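Long-range contacts in uncharacterized protein (Nostoc punctiforme, PDB 2QDR), which is of unknown function but has a cupin-type double-stranded beta-helix fold and is a putative dioxygenase: residues G107-D112 with L166-A171; Q128-S133 with A186-L191; P237-G242 with Y261-S266. All coordinates share one frame; numbering follows the deposited sequence.

Following the chain from the N terminus, residues 107-112 come first, then 128-133. Contact 1 closes when 166-171 returns to 107-112, and contact 2 closes when 186-191 returns to 128-133. The two loops therefore cross, because their segments alternate along the chain. Contact 3 opens later and closes a shorter loop between 237-242 and 261-266. Contact 1 pairs two short strands, 108-109 and 168-169. Contact 2 sets the turn after strand 127-129 against the end of strand 184-188. Contact 3 joins neighbouring strands of a seven-stranded antiparallel sheet. The centres of contacts 1 and 3 lie about 27 Å apart, on opposite sides of the chain's centre.

Contact 1 of 3, residues G107-D112 with L166-A171; sequences GIFTAD and LEYKYA
Phe-109 and Leu-166 meet through their side chains, with Phe-109 CD1 3.5 Å from Leu-166 CD2. The far part of the Phe-109 ring reaches Tyr-168, where Phe-109 CE1 lies 4.1 Å from Tyr-168 CB. Phe-109 CG sits beside its own backbone N (chi1 -59°), which brings the ring between Leu-166 and Tyr-168. Replacing this ring by an alanine would probably open a gap between the side chains of Leu-166 and Tyr-168. Ala-111 CB packs on Leu-166 CB at 4.0 Å. On the other face, Ile-108 CG2 touches Ala-171 CB.

The backbone fixes these positions. Ile-108 N bonds to Lys-169 O at 2.9 Å, and Lys-169 N returns a bond to Ile-108 O. Thr-110 N bonds to Glu-167 O at 2.9 Å. Thr-110 OG1 also receives a weak bond from Glu-167 N. Gly-107 CA lies 3.7 Å from Tyr-168 CE1. Further out, Tyr-168 OH bonds to Ser-106 O, and Ala-171 O accepts from Arg-142 NE. The arrangement is a short two-stranded antiparallel ribbon, 108-109 with 168-169, within a chain of the cupin clan, which has the double-stranded beta-helix fold.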
ATOM      1  N   GLY A 107     -45.158  15.276  10.091  1.00 60.28           N
ATOM      2  CA  GLY A 107     -45.891  14.038   9.855  1.00 60.76           C
ATOM      3  C   GLY A 107     -45.011  12.993   9.234  1.00 60.93           C
ATOM      4  O   GLY A 107     -43.787  13.106   9.279  1.00 62.79           O
ATOM      5  N   ILE A 108     -45.645  11.972   8.669  1.00 60.65           N
ATOM      6  CA  ILE A 108     -44.947  10.872   8.006  1.00 60.71           C
ATOM      7  C   ILE A 108     -45.436  10.774   6.583  1.00 61.35           C
ATOM      8  O   ILE A 108     -46.346  11.505   6.182  1.00 61.84           O
ATOM      9  CB  ILE A 108     -45.169   9.503   8.724  1.00 60.24           C
ATOM     10  CG1 ILE A 108     -46.656   9.078   8.726  1.00 61.76           C
ATOM     11  CG2 ILE A 108     -44.631   9.568  10.133  1.00 60.52           C
ATOM     12  CD1 ILE A 108     -46.917   7.719   9.357  1.00 60.95           C
ATOM     13  N   PHE A 109     -44.799   9.885   5.827  1.00 61.76           N
ATOM     14  CA  PHE A 109     -45.181   9.590   4.464  1.00 61.42           C
ATOM     15  C   PHE A 109     -45.343   8.067   4.386  1.00 61.16           C
ATOM     16  O   PHE A 109     -44.605   7.332   5.040  1.00 61.84           O
ATOM     17  CB  PHE A 109     -44.165  10.134   3.482  1.00 61.07           C
ATOM     18  CG  PHE A 109     -43.981  11.617   3.575  1.00 61.91           C
ATOM     19  CD1 PHE A 109     -44.888  12.483   2.962  1.00 63.25           C
ATOM     20  CD2 PHE A 109     -42.902  12.161   4.258  1.00 64.15           C
ATOM     21  CE1 PHE A 109     -44.730  13.865   3.038  1.00 61.80           C
ATOM     22  CE2 PHE A 109     -42.731  13.549   4.336  1.00 62.55           C
ATOM     23  CZ  PHE A 109     -43.648  14.400   3.728  1.00 61.17           C
ATOM     24  N   THR A 110     -46.307   7.600   3.595  1.00 60.56           N
ATOM     25  CA  THR A 110     -46.581   6.161   3.439  1.00 59.67           C
ATOM     26  C   THR A 110     -45.578   5.382   2.565  1.00 60.16           C
ATOM     27  O   THR A 110     -45.760   4.181   2.364  1.00 60.33           O
ATOM     28  CB  THR A 110     -48.013   5.939   2.860  1.00 59.72           C
ATOM     29  OG1 THR A 110     -48.137   6.606   1.599  1.00 59.39           O
ATOM     30  CG2 THR A 110     -49.086   6.464   3.812  1.00 57.57           C
ATOM     31  N   ALA A 111     -44.526   6.041   2.060  1.00 60.05           N
ATOM     32  CA  ALA A 111     -43.526   5.401   1.210  1.00 60.53           C
ATOM     33  C   ALA A 111     -42.159   6.013   1.424  1.00 60.37           C
ATOM     34  O   ALA A 111     -42.050   7.140   1.916  1.00 60.52           O
ATOM     35  CB  ALA A 111     -43.929   5.559  -0.235  1.00 61.31           C
ATOM     36  N   ASP A 112     -41.122   5.263   1.061  1.00 60.13           N
ATOM     37  CA  ASP A 112     -39.751   5.753   1.174  1.00 60.61           C
ATOM     38  C   ASP A 112     -39.614   6.969   0.245  1.00 60.43           C
ATOM     39  O   ASP A 112     -40.081   6.920  -0.905  1.00 60.55           O
ATOM     40  CB  ASP A 112     -38.716   4.685   0.802  1.00 60.38           C
ATOM     41  CG  ASP A 112     -38.732   3.484   1.728  1.00 58.81           C
ATOM     42  OD1 ASP A 112     -39.422   3.509   2.767  1.00 58.40           O
ATOM     43  OD2 ASP A 112     -38.041   2.502   1.400  1.00 60.03           O
ATOM     44  N   LEU A 166     -47.065   7.350  -2.640  1.00 62.60           N
ATOM     45  CA  LEU A 166     -46.757   8.149  -1.446  1.00 61.95           C
ATOM     46  C   LEU A 166     -47.919   9.064  -1.038  1.00 62.08           C
ATOM     47  O   LEU A 166     -48.567   9.685  -1.885  1.00 62.38           O
ATOM     48  CB  LEU A 166     -45.440   8.930  -1.647  1.00 61.94           C
ATOM     49  CG  LEU A 166     -44.880   9.719  -0.435  1.00 62.47           C
ATOM     50  CD1 LEU A 166     -43.368   9.930  -0.522  1.00 63.66           C
ATOM     51  CD2 LEU A 166     -45.615  11.061  -0.185  1.00 65.11           C
ATOM     52  N   GLU A 167     -48.154   9.135   0.271  1.00 62.31           N
ATOM     53  CA  GLU A 167     -49.217   9.938   0.839  1.00 62.43           C
ATOM     54  C   GLU A 167     -48.813  10.481   2.219  1.00 61.80           C
ATOM     55  O   GLU A 167     -48.180   9.778   2.991  1.00 61.69           O
ATOM     56  CB  GLU A 167     -50.456   9.041   0.906  1.00 62.66           C
ATOM     57  CG  GLU A 167     -51.756   9.668   1.397  1.00 63.83           C
ATOM     58  CD  GLU A 167     -52.946   8.706   1.335  1.00 63.61           C
ATOM     59  OE1 GLU A 167     -52.901   7.737   0.537  1.00 61.29           O
ATOM     60  OE2 GLU A 167     -53.943   8.945   2.062  1.00 66.16           O
ATOM     61  N   TYR A 168     -49.150  11.738   2.505  1.00 61.28           N
ATOM     62  CA  TYR A 168     -48.856  12.359   3.798  1.00 60.65           C
ATOM     63  C   TYR A 168     -49.939  11.969   4.814  1.00 61.22           C
ATOM     64  O   TYR A 168     -51.112  11.817   4.465  1.00 60.96           O
ATOM     65  CB  TYR A 168     -48.757  13.900   3.691  1.00 60.33           C
ATOM     66  CG  TYR A 168     -48.816  14.625   5.032  1.00 59.68           C
ATOM     67  CD1 TYR A 168     -47.672  14.876   5.786  1.00 58.77           C
ATOM     68  CD2 TYR A 168     -50.047  15.041   5.553  1.00 59.63           C
ATOM     69  CE1 TYR A 168     -47.763  15.531   7.021  1.00 59.07           C
ATOM     70  CE2 TYR A 168     -50.147  15.676   6.775  1.00 58.49           C
ATOM     71  CZ  TYR A 168     -49.015  15.918   7.503  1.00 59.38           C
ATOM     72  OH  TYR A 168     -49.165  16.550   8.705  1.00 59.12           O
ATOM     73  N   LYS A 169     -49.516  11.813   6.066  1.00 61.40           N
ATOM     74  CA  LYS A 169     -50.380  11.502   7.190  1.00 61.07           C
ATOM     75  C   LYS A 169     -49.780  12.195   8.407  1.00 60.93           C
ATOM     76  O   LYS A 169     -48.566  12.135   8.623  1.00 61.11           O
ATOM     77  CB  LYS A 169     -50.544   9.992   7.420  1.00 61.97           C
ATOM     78  CG  LYS A 169     -51.437   9.227   6.414  1.00 64.31           C
ATOM     79  CD  LYS A 169     -52.896   9.751   6.426  1.00 70.91           C
ATOM     80  CE  LYS A 169     -53.874   8.919   5.591  1.00 71.17           C
ATOM     81  NZ  LYS A 169     -54.148   7.577   6.178  1.00 74.08           N
ATOM     82  N   TYR A 170     -50.622  12.895   9.167  1.00 60.76           N
ATOM     83  CA  TYR A 170     -50.186  13.586  10.372  1.00 60.89           C
ATOM     84  C   TYR A 170     -49.927  12.567  11.469  1.00 60.24           C
ATOM     85  O   TYR A 170     -50.728  11.668  11.669  1.00 58.96           O
ATOM     86  CB  TYR A 170     -51.232  14.601  10.854  1.00 60.85           C
ATOM     87  CG  TYR A 170     -50.815  15.302  12.135  1.00 61.83           C
ATOM     88  CD1 TYR A 170     -49.790  16.256  12.119  1.00 63.26           C
ATOM     89  CD2 TYR A 170     -51.438  15.026  13.355  1.00 61.31           C
ATOM     90  CE1 TYR A 170     -49.379  16.905  13.273  1.00 61.79           C
ATOM     91  CE2 TYR A 170     -51.039  15.682  14.532  1.00 63.04           C
ATOM     92  CZ  TYR A 170     -50.002  16.623  14.478  1.00 64.28           C
ATOM     93  OH  TYR A 170     -49.578  17.292  15.612  1.00 64.12           O
ATOM     94  N   ALA A 171     -48.794  12.709  12.151  1.00 60.77           N
ATOM     95  CA  ALA A 171     -48.406  11.825  13.237  1.00 61.19           C
ATOM     96  C   ALA A 171     -47.513  12.591  14.204  1.00 61.65           C
ATOM     97  O   ALA A 171     -46.720  13.424  13.788  1.00 60.49           O
ATOM     98  CB  ALA A 171     -47.683  10.603  12.701  1.00 61.56           C
TER

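Contact 2 of 3, residues Q128-S133 with A186-L191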
ATOM      1  N   GLN A 128     -31.163  22.171   7.828  1.00 63.65           N
ATOM      2  CA  GLN A 128     -31.170  22.834   6.524  1.00 65.29           C
ATOM      3  C   GLN A 128     -30.638  21.875   5.486  1.00 64.71           C
ATOM      4  O   GLN A 128     -29.773  21.069   5.776  1.00 64.92           O
ATOM      5  CB  GLN A 128     -30.246  24.057   6.433  1.00 65.32           C
ATOM      6  CG  GLN A 128     -30.522  25.262   7.321  1.00 68.36           C
ATOM      7  CD  GLN A 128     -29.578  26.442   6.988  1.00 67.48           C
ATOM      8  OE1 GLN A 128     -28.727  26.352   6.097  1.00 67.85           O
ATOM      9  NE2 GLN A 128     -29.731  27.542   7.712  1.00 71.53           N
ATOM     10  N   LEU A 129     -31.139  21.998   4.267  1.00 65.53           N
ATOM     11  CA  LEU A 129     -30.701  21.210   3.132  1.00 65.35           C
ATOM     12  C   LEU A 129     -30.501  22.225   2.025  1.00 65.17           C
ATOM     13  O   LEU A 129     -31.446  22.554   1.310  1.00 65.13           O
ATOM     14  CB  LEU A 129     -31.739  20.169   2.737  1.00 66.55           C
ATOM     15  CG  LEU A 129     -32.061  19.023   3.681  1.00 66.57           C
ATOM     16  CD1 LEU A 129     -33.174  18.182   3.092  1.00 70.18           C
ATOM     17  CD2 LEU A 129     -30.859  18.174   3.900  1.00 70.24           C
ATOM     18  N   ASN A 130     -29.286  22.763   1.929  1.00 65.76           N
ATOM     19  CA  ASN A 130     -28.943  23.770   0.911  1.00 65.88           C
ATOM     20  C   ASN A 130     -28.564  23.067  -0.406  1.00 64.37           C
ATOM     21  O   ASN A 130     -28.859  21.889  -0.563  1.00 62.95           O
ATOM     22  CB  ASN A 130     -27.861  24.758   1.434  1.00 66.65           C
ATOM     23  CG  ASN A 130     -26.484  24.119   1.620  1.00 71.09           C
ATOM     24  OD1 ASN A 130     -26.348  22.896   1.772  1.00 73.92           O
ATOM     25  ND2 ASN A 130     -25.449  24.964   1.639  1.00 77.12           N
ATOM     26  N   LYS A 131     -27.936  23.786  -1.340  1.00 64.45           N
ATOM     27  CA  LYS A 131     -27.522  23.240  -2.638  1.00 63.99           C
ATOM     28  C   LYS A 131     -26.802  21.882  -2.527  1.00 62.95           C
ATOM     29  O   LYS A 131     -25.820  21.749  -1.800  1.00 63.20           O
ATOM     30  CB  LYS A 131     -26.624  24.272  -3.355  1.00 64.51           C
ATOM     31  CG  LYS A 131     -26.103  23.857  -4.726  1.00 65.34           C
ATOM     32  CD  LYS A 131     -25.205  24.896  -5.364  1.00 64.73           C
ATOM     33  CE  LYS A 131     -24.697  24.403  -6.710  1.00 62.10           C
ATOM     34  NZ  LYS A 131     -23.698  25.328  -7.291  1.00 58.12           N
ATOM     35  N   HIS A 132     -27.332  20.882  -3.225  1.00 62.71           N
ATOM     36  CA  HIS A 132     -26.779  19.508  -3.280  1.00 62.11           C
ATOM     37  C   HIS A 132     -26.842  18.736  -1.935  1.00 61.64           C
ATOM     38  O   HIS A 132     -26.092  17.778  -1.723  1.00 60.07           O
ATOM     39  CB  HIS A 132     -25.359  19.535  -3.889  1.00 61.70           C
ATOM     40  CG  HIS A 132     -25.322  19.997  -5.315  1.00 63.98           C
ATOM     41  ND1 HIS A 132     -24.426  19.488  -6.226  1.00 66.81           N
ATOM     42  CD2 HIS A 132     -26.139  20.818  -6.020  1.00 66.23           C
ATOM     43  CE1 HIS A 132     -24.622  20.062  -7.401  1.00 68.49           C
ATOM     44  NE2 HIS A 132     -25.663  20.868  -7.305  1.00 64.41           N
ATOM     45  N   SER A 133     -27.744  19.146  -1.042  1.00 62.08           N
ATOM     46  CA  SER A 133     -27.932  18.446   0.226  1.00 62.74           C
ATOM     47  C   SER A 133     -28.908  17.309  -0.095  1.00 61.70           C
ATOM     48  O   SER A 133     -29.730  17.433  -1.005  1.00 61.89           O
ATOM     49  CB  SER A 133     -28.433  19.364   1.326  1.00 62.66           C
ATOM     50  OG  SER A 133     -27.461  20.358   1.599  1.00 66.05           O
ATOM     51  N   ALA A 186     -30.084  14.576   6.960  1.00 59.91           N
ATOM     52  CA  ALA A 186     -29.489  15.626   6.141  1.00 59.72           C
ATOM     53  C   ALA A 186     -28.026  15.340   5.869  1.00 59.78           C
ATOM     54  O   ALA A 186     -27.249  15.228   6.810  1.00 59.16           O
ATOM     55  CB  ALA A 186     -29.635  16.981   6.829  1.00 59.47           C
ATOM     56  N   LEU A 187     -27.667  15.236   4.590  1.00 59.62           N
ATOM     57  CA  LEU A 187     -26.303  14.958   4.163  1.00 60.17           C
ATOM     58  C   LEU A 187     -25.891  16.004   3.129  1.00 59.78           C
ATOM     59  O   LEU A 187     -26.377  15.985   2.008  1.00 59.31           O
ATOM     60  CB  LEU A 187     -26.226  13.533   3.616  1.00 59.66           C
ATOM     61  CG  LEU A 187     -24.887  12.864   3.299  1.00 60.11           C
ATOM     62  CD1 LEU A 187     -25.128  11.399   2.922  1.00 59.96           C
ATOM     63  CD2 LEU A 187     -24.105  13.557   2.194  1.00 62.73           C
ATOM     64  N   ASP A 188     -25.017  16.923   3.533  1.00 59.76           N
ATOM     65  CA  ASP A 188     -24.502  17.976   2.673  1.00 60.43           C
ATOM     66  C   ASP A 188     -23.337  17.354   1.872  1.00 61.22           C
ATOM     67  O   ASP A 188     -22.185  17.316   2.337  1.00 62.13           O
ATOM     68  CB  ASP A 188     -24.078  19.187   3.520  1.00 60.81           C
ATOM     69  CG  ASP A 188     -23.604  20.389   2.687  1.00 63.76           C
ATOM     70  OD1 ASP A 188     -23.449  20.287   1.455  1.00 65.18           O
ATOM     71  OD2 ASP A 188     -23.381  21.460   3.294  1.00 63.92           O
ATOM     72  N   SER A 189     -23.644  16.905   0.653  1.00 60.03           N
ATOM     73  CA  SER A 189     -22.665  16.256  -0.220  1.00 59.93           C
ATOM     74  C   SER A 189     -21.446  17.120  -0.495  1.00 60.04           C
ATOM     75  O   SER A 189     -20.366  16.571  -0.717  1.00 58.79           O
ATOM     76  CB  SER A 189     -23.303  15.816  -1.548  1.00 59.38           C
ATOM     77  OG  SER A 189     -23.709  16.913  -2.334  1.00 58.21           O
ATOM     78  N   LYS A 190     -21.614  18.445  -0.450  1.00 60.18           N
ATOM     79  CA  LYS A 190     -20.506  19.383  -0.679  1.00 59.40           C
ATOM     80  C   LYS A 190     -19.381  19.194   0.361  1.00 59.48           C
ATOM     81  O   LYS A 190     -18.212  19.288   0.021  1.00 58.22           O
ATOM     82  CB  LYS A 190     -20.997  20.848  -0.700  1.00 58.39           C
ATOM     83  CG  LYS A 190     -22.100  21.146  -1.737  1.00 57.21           C
ATOM     84  CD  LYS A 190     -22.478  22.622  -1.877  1.00 57.55           C
ATOM     85  CE  LYS A 190     -22.940  23.254  -0.573  1.00 58.58           C
ATOM     86  NZ  LYS A 190     -24.048  22.512   0.099  1.00 58.37           N
ATOM     87  N   LEU A 191     -19.758  18.902   1.611  1.00 61.36           N
ATOM     88  CA  LEU A 191     -18.801  18.684   2.710  1.00 61.74           C
ATOM     89  C   LEU A 191     -18.147  17.296   2.704  1.00 61.87           C
ATOM     90  O   LEU A 191     -17.127  17.079   3.349  1.00 62.04           O
ATOM     91  CB  LEU A 191     -19.492  18.865   4.061  1.00 60.50           C
ATOM     92  CG  LEU A 191     -20.200  20.190   4.312  1.00 61.72           C
ATOM     93  CD1 LEU A 191     -20.816  20.220   5.726  1.00 63.89           C
ATOM     94  CD2 LEU A 191     -19.261  21.354   4.115  1.00 57.71           C
TER
HETATM   95  O   HOH W   1     -22.821  23.915   2.567  1.00 63.25           O
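Lys-190 reaches across to the turn at Asn-130 and Lys-131 with a side chain bent at its last two torsions, which also turns NZ back toward its own segment. NZ bonds to Lys-131 O at 2.7 Å, in the carbonyl plane, and to Asn-130 OD1 at 2.9 Å from above the amide carbonyl plane. It also forms a salt bridge with Asp-188 OD1 at 2.7 Å, on the syn side of the carboxylate but tilted well out of its plane. Three oxygens thus grip one ammonium group. The amide of Asn-130 and the carboxylate of Asp-188 have planes 89° apart. A water joins them, accepting from Asn-130 ND2 and donating to Asp-188 OD2.

The turn from Asn-130 to Ser-133 is a type II beta turn leading into strand 133-137, which pairs antiparallel with strand 184-188 in a large sheet of the double-stranded beta-helix. Ser-133 and Asp-188 form a non-hydrogen-bonded pair there. Ser-133 OG donates back to Asn-130 O at 3.0 Å.

With chi1 at 67°, the Ser-189 hydroxyl is turned to His-132 O and donates to it at 2.6 Å. Leu-129 CD2 touches Ala-186 CB at 3.4 Å. His-227 of a third subunit meets the His-132 ring.

Contact 3 of 3, residues P237-G242 with Y261-S266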
ATOM      1  N   PRO A 237     -26.604  -4.803 -16.978  1.00 60.55           N
ATOM      2  CA  PRO A 237     -27.644  -5.697 -16.421  1.00 60.58           C
ATOM      3  C   PRO A 237     -28.215  -5.217 -15.067  1.00 59.99           C
ATOM      4  O   PRO A 237     -28.185  -5.944 -14.081  1.00 59.20           O
ATOM      5  CB  PRO A 237     -26.891  -7.032 -16.286  1.00 59.14           C
ATOM      6  CG  PRO A 237     -25.545  -6.616 -15.955  1.00 60.59           C
ATOM      7  CD  PRO A 237     -25.296  -5.470 -16.919  1.00 60.86           C
ATOM      8  N   TYR A 238     -28.778  -4.012 -15.049  1.00 59.90           N
ATOM      9  CA  TYR A 238     -29.318  -3.405 -13.844  1.00 60.82           C
ATOM     10  C   TYR A 238     -30.045  -2.123 -14.214  1.00 60.99           C
ATOM     11  O   TYR A 238     -29.857  -1.620 -15.319  1.00 61.37           O
ATOM     12  CB  TYR A 238     -28.188  -3.100 -12.843  1.00 60.68           C
ATOM     13  CG  TYR A 238     -27.052  -2.267 -13.426  1.00 61.73           C
ATOM     14  CD1 TYR A 238     -27.087  -0.874 -13.380  1.00 60.17           C
ATOM     15  CD2 TYR A 238     -25.952  -2.868 -14.029  1.00 61.89           C
ATOM     16  CE1 TYR A 238     -26.062  -0.110 -13.912  1.00 65.07           C
ATOM     17  CE2 TYR A 238     -24.920  -2.101 -14.564  1.00 64.64           C
ATOM     18  CZ  TYR A 238     -24.978  -0.726 -14.498  1.00 61.71           C
ATOM     19  OH  TYR A 238     -23.959   0.034 -15.024  1.00 60.36           O
ATOM     20  N   ASN A 239     -30.875  -1.606 -13.310  1.00 61.16           N
ATOM     21  CA  ASN A 239     -31.587  -0.351 -13.553  1.00 61.03           C
ATOM     22  C   ASN A 239     -30.756   0.797 -13.027  1.00 60.98           C
ATOM     23  O   ASN A 239     -30.164   0.683 -11.952  1.00 60.03           O
ATOM     24  CB  ASN A 239     -32.954  -0.323 -12.885  1.00 62.41           C
ATOM     25  CG  ASN A 239     -33.896  -1.364 -13.430  1.00 61.55           C
ATOM     26  OD1 ASN A 239     -34.061  -1.503 -14.639  1.00 57.62           O
ATOM     27  ND2 ASN A 239     -34.579  -2.062 -12.528  1.00 68.26           N
ATOM     28  N   GLU A 240     -30.721   1.894 -13.786  1.00 62.05           N
ATOM     29  CA  GLU A 240     -29.984   3.109 -13.444  1.00 62.63           C
ATOM     30  C   GLU A 240     -30.710   4.343 -13.957  1.00 63.38           C
ATOM     31  O   GLU A 240     -31.333   4.306 -15.026  1.00 63.76           O
ATOM     32  CB  GLU A 240     -28.582   3.087 -14.065  1.00 62.23           C
ATOM     33  CG  GLU A 240     -27.734   4.406 -13.934  1.00 61.83           C
ATOM     34  CD  GLU A 240     -26.407   4.360 -14.701  1.00 64.31           C
ATOM     35  OE1 GLU A 240     -25.937   3.257 -15.065  1.00 69.25           O
ATOM     36  OE2 GLU A 240     -25.824   5.439 -14.940  1.00 67.46           O
ATOM     37  N   GLU A 241     -30.648   5.422 -13.182  1.00 63.61           N
ATOM     38  CA  GLU A 241     -31.217   6.696 -13.594  1.00 64.22           C
ATOM     39  C   GLU A 241     -30.257   7.737 -13.089  1.00 63.96           C
ATOM     40  O   GLU A 241     -29.462   7.453 -12.202  1.00 64.28           O
ATOM     41  CB  GLU A 241     -32.617   6.964 -13.053  1.00 63.08           C
ATOM     42  CG  GLU A 241     -32.741   7.179 -11.547  1.00 65.85           C
ATOM     43  CD  GLU A 241     -34.146   7.642 -11.133  1.00 65.84           C
ATOM     44  OE1 GLU A 241     -35.127   7.457 -11.877  1.00 64.11           O
ATOM     45  OE2 GLU A 241     -34.265   8.198 -10.040  1.00 63.98           O
ATOM     46  N   GLY A 242     -30.328   8.935 -13.647  1.00 63.97           N
ATOM     47  CA  GLY A 242     -29.461  10.003 -13.191  1.00 63.86           C
ATOM     48  C   GLY A 242     -29.828  11.358 -13.735  1.00 63.71           C
ATOM     49  O   GLY A 242     -30.606  11.455 -14.683  1.00 63.89           O
ATOM     50  N   TYR A 261     -31.752  14.403 -17.906  1.00 62.50           N
ATOM     51  CA  TYR A 261     -31.960  13.203 -17.110  1.00 62.82           C
ATOM     52  C   TYR A 261     -31.944  11.949 -17.965  1.00 62.83           C
ATOM     53  O   TYR A 261     -32.202  12.010 -19.172  1.00 64.33           O
ATOM     54  CB  TYR A 261     -33.309  13.341 -16.399  1.00 64.23           C
ATOM     55  CG  TYR A 261     -33.862  12.102 -15.720  1.00 63.24           C
ATOM     56  CD1 TYR A 261     -34.649  11.214 -16.432  1.00 64.59           C
ATOM     57  CD2 TYR A 261     -33.630  11.841 -14.377  1.00 62.07           C
ATOM     58  CE1 TYR A 261     -35.170  10.100 -15.856  1.00 66.05           C
ATOM     59  CE2 TYR A 261     -34.158  10.710 -13.773  1.00 65.34           C
ATOM     60  CZ  TYR A 261     -34.935   9.845 -14.526  1.00 66.96           C
ATOM     61  OH  TYR A 261     -35.479   8.713 -13.975  1.00 64.29           O
ATOM     62  N   TRP A 262     -31.625  10.816 -17.347  1.00 62.19           N
ATOM     63  CA  TRP A 262     -31.640   9.550 -18.064  1.00 62.33           C
ATOM     64  C   TRP A 262     -32.264   8.419 -17.251  1.00 61.46           C
ATOM     65  O   TRP A 262     -32.421   8.515 -16.032  1.00 61.40           O
ATOM     66  CB  TRP A 262     -30.239   9.149 -18.526  1.00 62.52           C
ATOM     67  CG  TRP A 262     -29.265   8.829 -17.484  1.00 62.45           C
ATOM     68  CD1 TRP A 262     -29.027   7.611 -16.933  1.00 63.42           C
ATOM     69  CD2 TRP A 262     -28.331   9.726 -16.900  1.00 65.09           C
ATOM     70  NE1 TRP A 262     -28.012   7.696 -16.018  1.00 63.56           N
ATOM     71  CE2 TRP A 262     -27.572   8.989 -15.970  1.00 64.73           C
ATOM     72  CE3 TRP A 262     -28.080  11.096 -17.048  1.00 61.30           C
ATOM     73  CZ2 TRP A 262     -26.561   9.568 -15.211  1.00 65.58           C
ATOM     74  CZ3 TRP A 262     -27.093  11.666 -16.289  1.00 64.65           C
ATOM     75  CH2 TRP A 262     -26.338  10.906 -15.382  1.00 64.73           C
ATOM     76  N   TYR A 263     -32.639   7.372 -17.983  1.00 60.23           N
ATOM     77  CA  TYR A 263     -33.235   6.165 -17.446  1.00 60.16           C
ATOM     78  C   TYR A 263     -32.790   5.009 -18.324  1.00 59.86           C
ATOM     79  O   TYR A 263     -33.046   5.001 -19.514  1.00 60.57           O
ATOM     80  CB  TYR A 263     -34.764   6.248 -17.406  1.00 59.24           C
ATOM     81  CG  TYR A 263     -35.405   4.946 -16.980  1.00 57.83           C
ATOM     82  CD1 TYR A 263     -35.381   4.548 -15.650  1.00 60.35           C
ATOM     83  CD2 TYR A 263     -36.041   4.115 -17.899  1.00 56.66           C
ATOM     84  CE1 TYR A 263     -35.973   3.352 -15.240  1.00 62.47           C
ATOM     85  CE2 TYR A 263     -36.629   2.910 -17.502  1.00 58.49           C
ATOM     86  CZ  TYR A 263     -36.592   2.534 -16.173  1.00 60.52           C
ATOM     87  OH  TYR A 263     -37.179   1.353 -15.775  1.00 59.21           O
ATOM     88  N   CYS A 264     -32.112   4.048 -17.720  1.00 60.56           N
ATOM     89  CA  CYS A 264     -31.595   2.891 -18.410  1.00 61.44           C
ATOM     90  C   CYS A 264     -32.084   1.656 -17.684  1.00 61.39           C
ATOM     91  O   CYS A 264     -31.519   1.311 -16.642  1.00 62.40           O
ATOM     92  CB  CYS A 264     -30.073   2.950 -18.400  1.00 61.49           C
ATOM     93  SG  CYS A 264     -29.443   4.498 -19.081  1.00 67.77           S
ATOM     94  N   PRO A 265     -33.130   0.983 -18.209  1.00 61.00           N
ATOM     95  CA  PRO A 265     -33.596  -0.203 -17.503  1.00 61.19           C
ATOM     96  C   PRO A 265     -32.607  -1.357 -17.668  1.00 60.81           C
ATOM     97  O   PRO A 265     -31.630  -1.239 -18.404  1.00 60.26           O
ATOM     98  CB  PRO A 265     -34.946  -0.509 -18.160  1.00 61.50           C
ATOM     99  CG  PRO A 265     -34.805  -0.019 -19.527  1.00 62.50           C
ATOM    100  CD  PRO A 265     -33.926   1.220 -19.425  1.00 62.77           C
ATOM    101  N   SER A 266     -32.867  -2.457 -16.982  1.00 60.93           N
ATOM    102  CA  SER A 266     -31.982  -3.614 -17.027  1.00 61.81           C
ATOM    103  C   SER A 266     -31.682  -4.127 -18.438  1.00 61.59           C
ATOM    104  O   SER A 266     -32.571  -4.229 -19.263  1.00 62.26           O
ATOM    105  CB  SER A 266     -32.558  -4.722 -16.158  1.00 61.85           C
ATOM    106  OG  SER A 266     -32.603  -4.246 -14.824  1.00 66.40           O
TER
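Tyr-238 touches the end of 261-266 through its backbone, where its O lies 3.4 Å from Ser-266 CA. Asn-239 then uses its side chain. OD1 accepts two weak bonds, from Ser-266 N at 2.8 Å and from Ser-266 OG at 3.1 Å. Glu-240 forms a hydrogen-bonded antiparallel pair with Cys-264, with bonds both ways. The Glu-240 side chain runs extended, with CG anti to the backbone N (chi1 173°). This carries OE2 to the edge of the Trp-262 indole, where NE1 gives it a weak bond at 3.3 Å. The carboxylate and indole planes are 74° apart.

Glu-241 lies on the other side of the sheet, with Tyr-261 and Tyr-263. Its OE1 accepts from Tyr-261 OH, at the edge of that ring. Its OE2 is held by Arg-284 in a salt bridge and by Thr-93. Gly-242 pairs with Trp-262 by two backbone bonds. Its CA lies over the indole face in a CH-pi contact, 3.6 Å from the centroid of the six-membered ring.

An unknown ligand is bound about 3 Å from the Trp-262 side chain. The Gly-242 contact and the weak Glu-240 bond are consistent with holding the indole beside it. Arg-284 would probably offset the charge of the buried Glu-241 carboxylate.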